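Local coordinates for diaminopimelate decarboxylase (Methanocaldococcus jannaschii, PDB 1TUF), which catalyses the decarboxylation of meso-diaminopimelate to L-lysine with the help of pyridoxal 5'-phosphate, the last step of the diaminopimelate pathway to lysine, and works as a homodimer, at residues Gly355-Ser360 against Asn396-Pro401; Arg400-Leu405 against Arg415-Tyr420. One frame throughout, in Å; residues are numbered along the deposited sequence.

Both contacts lie in the beta-sheet domain that accompanies the TIM-type barrel in this decarboxylase family, and both touch the second subunit. Contact 1 joins the loop after strand 348-354 to the loop that leads into strand 402-407; contact 2 takes up that strand where contact 1 stops, sharing R400 and P401, and pairs its beginning with the end of strand 410-415. Their centres are 14 Å apart, and they touch where G399 packs against E418. The chain thus passes from the substrate end, with C358 and E359 beside bound azelaic acid, to a hairpin of the mixed sheet, which carries strands 348-354, 402-407 and 410-415 alike.

Contact 1: Gly355-Ser360 against Asn396-Pro401; sequences GGLCES and NARGRP. With AZ1 (azelaic acid), chain D.
The side-chain oxygen OD1 of N396 receives the backbone N-H of C358 at 2.8 Å from C358 N, in the plane of the amide carbonyl and with an N-H...O angle of 155°. C358 is the centre of an inverse gamma turn in the loop that brings the predicted proton donor to the dimer's active site. An asparagine suits this place because its short amide can stand in for a backbone carbonyl and grip a loop in which no strand supplies one. OD1 of N396 also lies 3.2 Å from L357 CA, on the N-H side of the same peptide.

The side chain of L357 packs against that amide. Its first torsion (chi1 -64°) puts CG beside the backbone N, and chi2 of -152° then turns CD2 toward both partners: 3.4 Å from CB of N396 and close over one face of the R398 guanidinium. R398 runs extended from CG to NE, antiparallel to the leucine; an arginine suits the place, with a long aliphatic stem to cross the leucine and a flat end that CD2 can lie against. Its NH2 comes 3.4 Å from G356 O, while NH1 is buried without a partner in the model.

Further out, L357 N is held by D362, and E359 OE1 by the hydroxyl of Y395. S91 of the second subunit hydrogen-bonds the carbonyls of N396 and A397, and C358 packs on the lysine-pyridoxal phosphate of that subunit. Azelaic acid lies along E359 and meets the turn itself: its OXT is 3.1 Å from C358 O.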
ATOM      1  N   GLY A 355      -2.623   6.011  13.716  1.00 40.74           N
ATOM      2  CA  GLY A 355      -2.828   7.109  12.787  1.00 40.73           C
ATOM      3  C   GLY A 355      -4.287   7.528  12.749  1.00 39.77           C
ATOM      4  O   GLY A 355      -5.082   7.102  13.585  1.00 37.77           O
ATOM      5  N   GLY A 356      -4.646   8.354  11.772  1.00 42.86           N
ATOM      6  CA  GLY A 356      -6.023   8.811  11.666  1.00 44.04           C
ATOM      7  C   GLY A 356      -6.855   8.138  10.589  1.00 44.79           C
ATOM      8  O   GLY A 356      -7.960   8.597  10.294  1.00 47.08           O
ATOM      9  N   LEU A 357      -6.345   7.060   9.998  1.00 43.92           N
ATOM     10  CA  LEU A 357      -7.092   6.365   8.954  1.00 43.06           C
ATOM     11  C   LEU A 357      -8.136   5.429   9.522  1.00 42.99           C
ATOM     12  O   LEU A 357      -7.916   4.778  10.541  1.00 43.89           O
ATOM     13  CB  LEU A 357      -6.164   5.556   8.048  1.00 43.57           C
ATOM     14  CG  LEU A 357      -5.133   6.303   7.204  1.00 44.97           C
ATOM     15  CD1 LEU A 357      -4.828   5.497   5.952  1.00 44.69           C
ATOM     16  CD2 LEU A 357      -5.681   7.652   6.809  1.00 46.99           C
ATOM     17  N   CYS A 358      -9.274   5.352   8.841  1.00 43.51           N
ATOM     18  CA  CYS A 358     -10.357   4.485   9.282  1.00 42.96           C
ATOM     19  C   CYS A 358     -10.109   3.043   8.909  1.00 42.26           C
ATOM     20  O   CYS A 358     -10.914   2.412   8.227  1.00 42.47           O
ATOM     21  CB  CYS A 358     -11.682   4.949   8.699  1.00 43.15           C
ATOM     22  SG  CYS A 358     -12.723   5.675   9.959  1.00 47.80           S
ATOM     23  N   GLU A 359      -8.985   2.528   9.391  1.00 41.05           N
ATOM     24  CA  GLU A 359      -8.569   1.167   9.123  1.00 39.14           C
ATOM     25  C   GLU A 359      -8.002   0.662  10.438  1.00 39.19           C
ATOM     26  O   GLU A 359      -7.122   1.289  11.012  1.00 39.11           O
ATOM     27  CB  GLU A 359      -7.494   1.199   8.039  1.00 38.83           C
ATOM     28  CG  GLU A 359      -7.100  -0.128   7.455  1.00 39.67           C
ATOM     29  CD  GLU A 359      -8.254  -0.856   6.794  1.00 40.91           C
ATOM     30  OE1 GLU A 359      -8.948  -0.252   5.944  1.00 40.95           O
ATOM     31  OE2 GLU A 359      -8.461  -2.041   7.121  1.00 41.38           O
ATOM     32  N   SER A 360      -8.517  -0.458  10.927  1.00 40.20           N
ATOM     33  CA  SER A 360      -8.051  -1.004  12.190  1.00 41.36           C
ATOM     34  C   SER A 360      -6.541  -1.272  12.236  1.00 41.95           C
ATOM     35  O   SER A 360      -5.902  -1.080  13.270  1.00 42.44           O
ATOM     36  CB  SER A 360      -8.813  -2.289  12.508  1.00 42.50           C
ATOM     37  OG  SER A 360      -8.657  -3.232  11.465  1.00 46.44           O
ATOM     38  N   ASN A 396      -7.662   6.768   2.086  1.00 27.72           N
ATOM     39  CA  ASN A 396      -8.496   7.650   2.909  1.00 27.04           C
ATOM     40  C   ASN A 396      -8.340   9.078   2.413  1.00 28.03           C
ATOM     41  O   ASN A 396      -8.413  10.018   3.206  1.00 28.36           O
ATOM     42  CB  ASN A 396      -8.092   7.627   4.378  1.00 26.80           C
ATOM     43  CG  ASN A 396      -8.598   6.403   5.114  1.00 28.58           C
ATOM     44  OD1 ASN A 396      -8.935   6.479   6.299  1.00 28.25           O
ATOM     45  ND2 ASN A 396      -8.637   5.269   4.430  1.00 26.64           N
ATOM     46  N   ALA A 397      -8.124   9.235   1.105  1.00 28.79           N
ATOM     47  CA  ALA A 397      -7.926  10.549   0.493  1.00 30.01           C
ATOM     48  C   ALA A 397      -7.006  11.460   1.317  1.00 31.15           C
ATOM     49  O   ALA A 397      -7.403  12.548   1.746  1.00 31.10           O
ATOM     50  CB  ALA A 397      -9.266  11.228   0.264  1.00 27.12           C
ATOM     51  N   ARG A 398      -5.782  10.993   1.540  1.00 32.60           N
ATOM     52  CA  ARG A 398      -4.768  11.740   2.282  1.00 35.24           C
ATOM     53  C   ARG A 398      -3.550  11.926   1.378  1.00 34.28           C
ATOM     54  O   ARG A 398      -3.106  10.982   0.728  1.00 33.74           O
ATOM     55  CB  ARG A 398      -4.356  10.977   3.542  1.00 37.03           C
ATOM     56  CG  ARG A 398      -5.256  11.186   4.755  1.00 40.95           C
ATOM     57  CD  ARG A 398      -4.663  10.443   5.958  1.00 47.52           C
ATOM     58  NE  ARG A 398      -5.087  10.980   7.258  1.00 52.18           N
ATOM     59  CZ  ARG A 398      -6.316  10.879   7.762  1.00 55.05           C
ATOM     60  NH1 ARG A 398      -7.272  10.257   7.081  1.00 57.13           N
ATOM     61  NH2 ARG A 398      -6.587  11.387   8.957  1.00 55.49           N
ATOM     62  N   GLY A 399      -3.016  13.139   1.324  1.00 34.99           N
ATOM     63  CA  GLY A 399      -1.863  13.377   0.477  1.00 34.15           C
ATOM     64  C   GLY A 399      -0.599  12.786   1.072  1.00 34.74           C
ATOM     65  O   GLY A 399      -0.529  12.553   2.276  1.00 33.84           O
ATOM     66  N   ARG A 400       0.398  12.516   0.236  1.00 35.44           N
ATOM     67  CA  ARG A 400       1.646  11.977   0.747  1.00 34.36           C
ATOM     68  C   ARG A 400       2.403  13.088   1.457  1.00 34.96           C
ATOM     69  O   ARG A 400       2.381  14.251   1.036  1.00 34.31           O
ATOM     70  CB  ARG A 400       2.481  11.384  -0.378  1.00 34.89           C
ATOM     71  CG  ARG A 400       1.983  10.020  -0.809  1.00 33.52           C
ATOM     72  CD  ARG A 400       1.508  10.069  -2.231  1.00 34.72           C
ATOM     73  NE  ARG A 400       2.445   9.430  -3.136  1.00 35.68           N
ATOM     74  CZ  ARG A 400       2.454   9.628  -4.449  1.00 35.31           C
ATOM     75  NH1 ARG A 400       1.581  10.455  -4.999  1.00 35.57           N
ATOM     76  NH2 ARG A 400       3.327   8.990  -5.213  1.00 34.52           N
ATOM     77  N   PRO A 401       3.100  12.737   2.543  1.00 35.17           N
ATOM     78  CA  PRO A 401       3.878  13.659   3.372  1.00 34.71           C
ATOM     79  C   PRO A 401       5.066  14.370   2.733  1.00 35.17           C
ATOM     80  O   PRO A 401       5.574  13.976   1.684  1.00 34.30           O
ATOM     81  CB  PRO A 401       4.309  12.780   4.538  1.00 33.49           C
ATOM     82  CG  PRO A 401       4.543  11.473   3.863  1.00 33.50           C
ATOM     83  CD  PRO A 401       3.363  11.338   2.930  1.00 33.14           C
TER
HETATM   84  C   AZ1 D 503     -12.160  -1.395   9.131  1.00 42.97           C
HETATM   85  C2  AZ1 D 503     -11.671  -1.746   7.713  1.00 42.16           C
HETATM   86  C3  AZ1 D 503     -11.493  -2.793   6.585  1.00 41.11           C
HETATM   87  C4  AZ1 D 503     -10.887  -2.688   5.170  1.00 41.45           C
HETATM   88  C5  AZ1 D 503     -10.099  -3.817   4.476  1.00 39.89           C
HETATM   89  C6  AZ1 D 503      -9.918  -3.704   2.947  1.00 39.38           C
HETATM   90  C7  AZ1 D 503      -9.812  -4.788   1.859  1.00 38.73           C
HETATM   91  C8  AZ1 D 503      -9.448  -6.252   2.126  1.00 43.77           C
HETATM   92  C9  AZ1 D 503     -10.591  -7.238   2.435  1.00 49.33           C
HETATM   93  OXT AZ1 D 503     -12.027  -0.153   9.641  1.00 45.01           O
HETATM   94  O   AZ1 D 503     -12.687  -2.260   9.820  1.00 44.57           O
HETATM   95  O2  AZ1 D 503     -10.642  -7.861   3.682  1.00 49.85           O
HETATM   96 OXT2 AZ1 D 503     -11.429  -7.443   1.529  1.00 53.65           O

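Contact 2: Arg400-Leu405 against Arg415-Tyr420; sequences RPRMVL and RERETY
OE1 of E416 is gripped by two donors: R402 NE at 2.7 Å, on the syn side of the carboxylate, and the backbone N of R417, which takes its anti lone pair. The R402 guanidinium and the carboxylate lie nearly coplanar, 22° apart, with a second, weak bond from NH2 to OE2. E416 points its CB away from the strand, but a bend at chi2 (51°) brings the acid back to the arginine. Glutamate has the length for this return and two oxygens to face NE and NH2.

CG of R402 lies over the centre of the R417 guanidinium. NH1 of R417 still comes 3.6 Å from NE of R402; E416 and F28 O, which accepts hydrogen bonds from R402 NH1 and R417 NH2, probably offset this.

At the other end E418 OE1 accepts the backbone N of R400 at 2.8 Å, almost straight at 171°, and OE2 forms a salt bridge with NH1, 2.9 Å away but poorly aligned. NH2 of R415 stands over one face of the R400 guanidinium, 3.5 Å from NE; the nearby carboxylate of E418 probably eases the gathering of charge.

At the strand end M403 and R415 form an antiparallel hydrogen-bonded pair, M403 N to R415 O being 2.9 Å and R415 N to M403 O 3.0 Å, and their CB atoms pack at 3.4 Å. Past this bridge a water joins R400 O, E416 O and R415 NE, and direct backbone pairing resumes as a weak bond from E418 N to R400 O.

Strand 32-36 flanks the hairpin of strands 402-407 and 410-415, parallel to the first; beyond E418 comes helix 420-423, with T419 at its N-cap, OG1 bonding A421 N only weakly, and Y420 meeting Y96 of the second subunit.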
ATOM      1  N   ARG A 400       0.398  12.516   0.236  1.00 35.44           N
ATOM      2  CA  ARG A 400       1.646  11.977   0.747  1.00 34.36           C
ATOM      3  C   ARG A 400       2.403  13.088   1.457  1.00 34.96           C
ATOM      4  O   ARG A 400       2.381  14.251   1.036  1.00 34.31           O
ATOM      5  CB  ARG A 400       2.481  11.384  -0.378  1.00 34.89           C
ATOM      6  CG  ARG A 400       1.983  10.020  -0.809  1.00 33.52           C
ATOM      7  CD  ARG A 400       1.508  10.069  -2.231  1.00 34.72           C
ATOM      8  NE  ARG A 400       2.445   9.430  -3.136  1.00 35.68           N
ATOM      9  CZ  ARG A 400       2.454   9.628  -4.449  1.00 35.31           C
ATOM     10  NH1 ARG A 400       1.581  10.455  -4.999  1.00 35.57           N
ATOM     11  NH2 ARG A 400       3.327   8.990  -5.213  1.00 34.52           N
ATOM     12  N   PRO A 401       3.100  12.737   2.543  1.00 35.17           N
ATOM     13  CA  PRO A 401       3.878  13.659   3.372  1.00 34.71           C
ATOM     14  C   PRO A 401       5.066  14.370   2.733  1.00 35.17           C
ATOM     15  O   PRO A 401       5.574  13.976   1.684  1.00 34.30           O
ATOM     16  CB  PRO A 401       4.309  12.780   4.538  1.00 33.49           C
ATOM     17  CG  PRO A 401       4.543  11.473   3.863  1.00 33.50           C
ATOM     18  CD  PRO A 401       3.363  11.338   2.930  1.00 33.14           C
ATOM     19  N   ARG A 402       5.495  15.430   3.409  1.00 35.90           N
ATOM     20  CA  ARG A 402       6.636  16.226   2.999  1.00 35.29           C
ATOM     21  C   ARG A 402       7.898  15.472   3.411  1.00 35.30           C
ATOM     22  O   ARG A 402       7.863  14.637   4.324  1.00 33.87           O
ATOM     23  CB  ARG A 402       6.619  17.571   3.725  1.00 34.35           C
ATOM     24  CG  ARG A 402       6.320  18.762   2.850  1.00 35.05           C
ATOM     25  CD  ARG A 402       6.329  20.016   3.679  1.00 37.41           C
ATOM     26  NE  ARG A 402       6.320  21.213   2.851  1.00 39.35           N
ATOM     27  CZ  ARG A 402       6.425  22.449   3.326  1.00 41.87           C
ATOM     28  NH1 ARG A 402       6.547  22.652   4.635  1.00 42.21           N
ATOM     29  NH2 ARG A 402       6.418  23.481   2.488  1.00 42.04           N
ATOM     30  N   MET A 403       9.009  15.772   2.744  1.00 35.28           N
ATOM     31  CA  MET A 403      10.285  15.149   3.071  1.00 35.30           C
ATOM     32  C   MET A 403      11.401  16.178   3.068  1.00 34.50           C
ATOM     33  O   MET A 403      11.531  16.969   2.130  1.00 33.65           O
ATOM     34  CB  MET A 403      10.648  14.040   2.079  1.00 37.75           C
ATOM     35  CG  MET A 403       9.815  12.783   2.158  1.00 42.76           C
ATOM     36  SD  MET A 403      10.827  11.303   1.861  1.00 48.89           S
ATOM     37  CE  MET A 403      11.361  11.560   0.152  1.00 45.91           C
ATOM     38  N   VAL A 404      12.203  16.165   4.128  1.00 33.83           N
ATOM     39  CA  VAL A 404      13.342  17.070   4.249  1.00 32.34           C
ATOM     40  C   VAL A 404      14.628  16.253   4.398  1.00 32.53           C
ATOM     41  O   VAL A 404      14.611  15.123   4.900  1.00 33.15           O
ATOM     42  CB  VAL A 404      13.184  18.049   5.464  1.00 30.66           C
ATOM     43  CG1 VAL A 404      11.951  18.918   5.267  1.00 29.15           C
ATOM     44  CG2 VAL A 404      13.105  17.284   6.785  1.00 25.43           C
ATOM     45  N   LEU A 405      15.732  16.817   3.920  1.00 32.59           N
ATOM     46  CA  LEU A 405      17.041  16.178   4.002  1.00 31.74           C
ATOM     47  C   LEU A 405      17.908  17.019   4.924  1.00 33.36           C
ATOM     48  O   LEU A 405      18.102  18.213   4.677  1.00 32.85           O
ATOM     49  CB  LEU A 405      17.712  16.123   2.626  1.00 32.27           C
ATOM     50  CG  LEU A 405      19.113  15.494   2.581  1.00 31.84           C
ATOM     51  CD1 LEU A 405      18.988  14.001   2.838  1.00 30.00           C
ATOM     52  CD2 LEU A 405      19.777  15.733   1.230  1.00 30.69           C
ATOM     53  N   ARG A 415      10.972  16.855  -0.832  1.00 29.69           N
ATOM     54  CA  ARG A 415       9.682  16.377  -1.336  1.00 31.36           C
ATOM     55  C   ARG A 415       8.571  17.266  -0.802  1.00 32.17           C
ATOM     56  O   ARG A 415       8.434  17.431   0.415  1.00 30.39           O
ATOM     57  CB  ARG A 415       9.386  14.946  -0.913  1.00 30.78           C
ATOM     58  CG  ARG A 415       8.124  14.439  -1.584  1.00 32.61           C
ATOM     59  CD  ARG A 415       7.585  13.168  -0.975  1.00 33.43           C
ATOM     60  NE  ARG A 415       6.285  12.849  -1.547  1.00 35.16           N
ATOM     61  CZ  ARG A 415       6.101  12.175  -2.681  1.00 36.25           C
ATOM     62  NH1 ARG A 415       7.140  11.731  -3.373  1.00 34.86           N
ATOM     63  NH2 ARG A 415       4.871  11.955  -3.133  1.00 35.69           N
ATOM     64  N   GLU A 416       7.772  17.827  -1.704  1.00 30.66           N
ATOM     65  CA  GLU A 416       6.678  18.698  -1.293  1.00 32.80           C
ATOM     66  C   GLU A 416       5.419  17.873  -1.012  1.00 32.74           C
ATOM     67  O   GLU A 416       5.186  16.859  -1.666  1.00 31.98           O
ATOM     68  CB  GLU A 416       6.415  19.737  -2.387  1.00 33.55           C
ATOM     69  CG  GLU A 416       5.365  20.780  -2.052  1.00 36.33           C
ATOM     70  CD  GLU A 416       5.604  21.461  -0.715  1.00 38.26           C
ATOM     71  OE1 GLU A 416       5.292  20.847   0.327  1.00 38.70           O
ATOM     72  OE2 GLU A 416       6.109  22.611  -0.704  1.00 41.56           O
ATOM     73  N   ARG A 417       4.614  18.290  -0.035  1.00 33.26           N
ATOM     74  CA  ARG A 417       3.396  17.541   0.274  1.00 35.45           C
ATOM     75  C   ARG A 417       2.313  17.796  -0.762  1.00 34.87           C
ATOM     76  O   ARG A 417       2.344  18.798  -1.475  1.00 35.60           O
ATOM     77  CB  ARG A 417       2.855  17.885   1.665  1.00 37.93           C
ATOM     78  CG  ARG A 417       2.447  19.335   1.856  1.00 42.80           C
ATOM     79  CD  ARG A 417       1.481  19.463   3.030  1.00 47.29           C
ATOM     80  NE  ARG A 417       2.062  18.976   4.279  1.00 53.46           N
ATOM     81  CZ  ARG A 417       2.898  19.675   5.043  1.00 57.15           C
ATOM     82  NH1 ARG A 417       3.253  20.905   4.690  1.00 58.33           N
ATOM     83  NH2 ARG A 417       3.388  19.138   6.158  1.00 58.04           N
ATOM     84  N   GLU A 418       1.366  16.870  -0.850  1.00 34.42           N
ATOM     85  CA  GLU A 418       0.266  16.985  -1.796  1.00 34.73           C
ATOM     86  C   GLU A 418      -0.943  17.676  -1.177  1.00 35.03           C
ATOM     87  O   GLU A 418      -1.303  17.423  -0.027  1.00 35.31           O
ATOM     88  CB  GLU A 418      -0.142  15.600  -2.289  1.00 36.93           C
ATOM     89  CG  GLU A 418       0.923  14.889  -3.107  1.00 35.52           C
ATOM     90  CD  GLU A 418       0.500  13.489  -3.499  1.00 37.36           C
ATOM     91  OE1 GLU A 418       0.157  12.700  -2.592  1.00 35.65           O
ATOM     92  OE2 GLU A 418       0.511  13.180  -4.712  1.00 38.78           O
ATOM     93  N   THR A 419      -1.564  18.555  -1.951  1.00 34.80           N
ATOM     94  CA  THR A 419      -2.737  19.287  -1.497  1.00 32.37           C
ATOM     95  C   THR A 419      -3.978  18.510  -1.910  1.00 33.12           C
ATOM     96  O   THR A 419      -3.869  17.481  -2.587  1.00 32.45           O
ATOM     97  CB  THR A 419      -2.801  20.631  -2.169  1.00 31.56           C
ATOM     98  OG1 THR A 419      -3.048  20.427  -3.565  1.00 30.49           O
ATOM     99  CG2 THR A 419      -1.481  21.369  -2.001  1.00 30.33           C
ATOM    100  N   TYR A 420      -5.154  19.004  -1.510  1.00 32.26           N
ATOM    101  CA  TYR A 420      -6.413  18.356  -1.869  1.00 30.83           C
ATOM    102  C   TYR A 420      -6.571  18.376  -3.392  1.00 31.66           C
ATOM    103  O   TYR A 420      -7.165  17.467  -3.978  1.00 30.50           O
ATOM    104  CB  TYR A 420      -7.623  19.060  -1.220  1.00 29.94           C
ATOM    105  CG  TYR A 420      -7.692  18.975   0.297  1.00 30.01           C
ATOM    106  CD1 TYR A 420      -7.208  17.853   0.967  1.00 26.35           C
ATOM    107  CD2 TYR A 420      -8.225  20.027   1.059  1.00 30.07           C
ATOM    108  CE1 TYR A 420      -7.238  17.772   2.351  1.00 29.43           C
ATOM    109  CE2 TYR A 420      -8.265  19.961   2.464  1.00 30.67           C
ATOM    110  CZ  TYR A 420      -7.763  18.824   3.103  1.00 32.62           C
ATOM    111  OH  TYR A 420      -7.758  18.721   4.487  1.00 32.63           O
TER
HETATM  112  O   HOH W   1       3.858  14.368  -1.466  1.00 27.66           O
HETATM  113  O   HOH W   2       3.121  16.533   5.158  1.00 39.32           O